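Local coordinates for PCF11 protein (Saccharomyces cerevisiae, PDB 1SZ9), which binds the carboxy-terminal domain of RNA polymerase II through its CTD-interacting domain and takes part in 3'-end processing of mRNA, at residues 47-52 with 87-92. Sequence-based numbering, arbitrary orientation.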
loop_
_atom_site.group_PDB
_atom_site.type_symbol
_atom_site.label_atom_id
_atom_site.label_comp_id
_atom_site.label_asym_id
_atom_site.label_seq_id
_atom_site.Cartn_x
_atom_site.Cartn_y
_atom_site.Cartn_z
ATOM N N ALA A 47 -6.283 -2.260 8.595
ATOM C CA ALA A 47 -6.532 -0.837 8.765
ATOM C C ALA A 47 -6.165 -0.088 7.464
ATOM O O ALA A 47 -6.915 0.764 6.996
ATOM C CB ALA A 47 -5.706 -0.310 9.924
ATOM N N ILE A 48 -5.013 -0.414 6.880
ATOM C CA ILE A 48 -4.596 0.251 5.655
ATOM C C ILE A 48 -5.482 -0.121 4.465
ATOM O O ILE A 48 -5.867 0.752 3.702
ATOM C CB ILE A 48 -3.106 -0.044 5.350
ATOM C CG1 ILE A 48 -2.239 0.703 6.362
ATOM C CG2 ILE A 48 -2.717 0.442 3.943
ATOM C CD1 ILE A 48 -0.785 0.405 6.242
ATOM N N GLU A 49 -5.809 -1.402 4.307
ATOM C CA GLU A 49 -6.663 -1.822 3.189
ATOM C C GLU A 49 -8.049 -1.207 3.336
ATOM O O GLU A 49 -8.658 -0.790 2.347
ATOM C CB GLU A 49 -6.774 -3.351 3.103
ATOM C CG GLU A 49 -5.425 -4.051 2.905
ATOM C CD GLU A 49 -5.544 -5.475 2.374
ATOM O OE1 GLU A 49 -6.605 -6.101 2.558
ATOM O OE2 GLU A 49 -4.568 -5.981 1.771
ATOM N N SER A 50 -8.531 -1.144 4.576
ATOM C CA SER A 50 -9.835 -0.552 4.853
ATOM C C SER A 50 -9.812 0.924 4.451
ATOM O O SER A 50 -10.726 1.396 3.766
ATOM C CB SER A 50 -10.185 -0.706 6.347
ATOM O OG SER A 50 -11.387 -0.027 6.649
ATOM N N ARG A 51 -8.771 1.654 4.864
ATOM C CA ARG A 51 -8.662 3.070 4.491
ATOM C C ARG A 51 -8.626 3.240 2.964
ATOM O O ARG A 51 -9.333 4.081 2.408
ATOM C CB ARG A 51 -7.417 3.740 5.122
ATOM C CG ARG A 51 -7.001 5.013 4.372
ATOM C CD ARG A 51 -6.672 6.262 5.202
ATOM N NE ARG A 51 -7.841 6.843 5.841
ATOM C CZ ARG A 51 -8.163 8.137 5.844
ATOM N NH1 ARG A 51 -7.412 9.054 5.232
ATOM N NH2 ARG A 51 -9.262 8.517 6.482
ATOM N N ILE A 52 -7.814 2.441 2.276
ATOM C CA ILE A 52 -7.738 2.537 0.821
ATOM C C ILE A 52 -9.112 2.333 0.178
ATOM O O ILE A 52 -9.491 3.021 -0.778
ATOM C CB ILE A 52 -6.754 1.495 0.259
ATOM C CG1 ILE A 52 -5.319 1.887 0.656
ATOM C CG2 ILE A 52 -6.899 1.390 -1.264
ATOM C CD1 ILE A 52 -4.287 0.794 0.407
ATOM N N PHE A 87 -3.779 -6.939 -5.839
ATOM C CA PHE A 87 -4.350 -6.736 -7.165
ATOM C C PHE A 87 -5.765 -6.143 -7.141
ATOM O O PHE A 87 -6.037 -5.173 -7.849
ATOM C CB PHE A 87 -4.360 -8.049 -7.951
ATOM C CG PHE A 87 -5.194 -7.993 -9.186
ATOM C CD1 PHE A 87 -4.866 -7.118 -10.225
ATOM C CD2 PHE A 87 -6.320 -8.810 -9.319
ATOM C CE1 PHE A 87 -5.643 -7.055 -11.384
ATOM C CE2 PHE A 87 -7.109 -8.752 -10.476
ATOM C CZ PHE A 87 -6.766 -7.872 -11.513
ATOM N N ASN A 88 -6.674 -6.733 -6.363
ATOM C CA ASN A 88 -8.034 -6.198 -6.300
ATOM C C ASN A 88 -8.039 -4.780 -5.754
ATOM O O ASN A 88 -8.755 -3.930 -6.254
ATOM C CB ASN A 88 -8.945 -7.076 -5.431
ATOM C CG ASN A 88 -9.255 -8.406 -6.088
ATOM O OD1 ASN A 88 -9.005 -8.582 -7.273
ATOM N ND2 ASN A 88 -9.812 -9.342 -5.324
ATOM N N LEU A 89 -7.246 -4.532 -4.714
ATOM C CA LEU A 89 -7.172 -3.197 -4.125
ATOM C C LEU A 89 -6.616 -2.170 -5.115
ATOM O O LEU A 89 -7.132 -1.067 -5.240
ATOM C CB LEU A 89 -6.283 -3.211 -2.869
ATOM C CG LEU A 89 -6.992 -3.541 -1.550
ATOM C CD1 LEU A 89 -5.973 -3.635 -0.416
ATOM C CD2 LEU A 89 -8.032 -2.465 -1.256
ATOM N N TYR A 90 -5.549 -2.547 -5.801
ATOM C CA TYR A 90 -4.908 -1.670 -6.756
ATOM C C TYR A 90 -5.832 -1.322 -7.917
ATOM O O TYR A 90 -6.014 -0.154 -8.244
ATOM C CB TYR A 90 -3.622 -2.324 -7.273
ATOM C CG TYR A 90 -2.826 -1.440 -8.221
ATOM C CD1 TYR A 90 -3.205 -1.283 -9.551
ATOM C CD2 TYR A 90 -1.704 -0.750 -7.776
ATOM C CE1 TYR A 90 -2.477 -0.456 -10.419
ATOM C CE2 TYR A 90 -0.978 0.069 -8.626
ATOM C CZ TYR A 90 -1.369 0.211 -9.946
ATOM O OH TYR A 90 -0.636 1.009 -10.789
ATOM N N LYS A 91 -6.388 -2.349 -8.547
ATOM C CA LYS A 91 -7.291 -2.182 -9.671
ATOM C C LYS A 91 -8.519 -1.342 -9.297
ATOM O O LYS A 91 -8.897 -0.436 -10.030
ATOM C CB LYS A 91 -7.749 -3.560 -10.175
ATOM C CG LYS A 91 -8.872 -3.510 -11.210
ATOM C CD LYS A 91 -9.116 -4.874 -11.864
ATOM C CE LYS A 91 -10.263 -4.806 -12.902
ATOM N NZ LYS A 91 -10.483 -6.116 -13.616
ATOM N N ARG A 92 -9.137 -1.641 -8.159
ATOM C CA ARG A 92 -10.322 -0.888 -7.749
ATOM C C ARG A 92 -9.984 0.574 -7.517
ATOM O O ARG A 92 -10.745 1.453 -7.920
ATOM C CB ARG A 92 -10.947 -1.496 -6.482
ATOM C CG ARG A 92 -11.737 -2.767 -6.778
ATOM C CD ARG A 92 -12.006 -3.603 -5.537
ATOM N NE ARG A 92 -12.475 -4.941 -5.903
ATOM C CZ ARG A 92 -12.566 -5.968 -5.059
ATOM N NH1 ARG A 92 -12.221 -5.824 -3.783
ATOM N NH2 ARG A 92 -12.989 -7.147 -5.501
#
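Leu89 reaches out from helix 86-95 and sets its two methyls against two residues one turn apart on helix 41-54, Glu49 and Ile52. CD1 takes the glutamate. Leu89 CD1 lies 3.4 Å from Glu49 CD and 3.6 Å from Glu49 CB, so the methyl rests along the aliphatic part of the side chain as well as against the carboxylate carbon. Glu49 is set up for this by its first torsion: CG stands beside the backbone N (chi1 -60°), and from there the chain runs extended, crossing Leu89 at about a right angle. Leu89 CD2 meets the branch methyl CG2 of Ile52 at 4.0 Å and comes equally close to the backbone O of Glu49. The segments come closest at Glu49 and Leu89, whose CA atoms are 7.5 Å apart, and Leu89 makes both side-chain contacts across the pair. The helices belong to the all-helical CID, a domain of ARM-repeat type. Helix 57-73 also packs on Ile52, through Ala63, and Phe82 of helix 78-83 touches Glu49. No hydrogen bond or salt bridge joins the two segments; the carboxylate instead finds its partner just ahead of helix 86-95, where Glu49 OE1 hydrogen-bonds to Asn85 ND2. Van der Waals packing on Leu89 thus holds these segments together, while the acid's polar end ties helix 41-54 to the residue preceding helix 86-95.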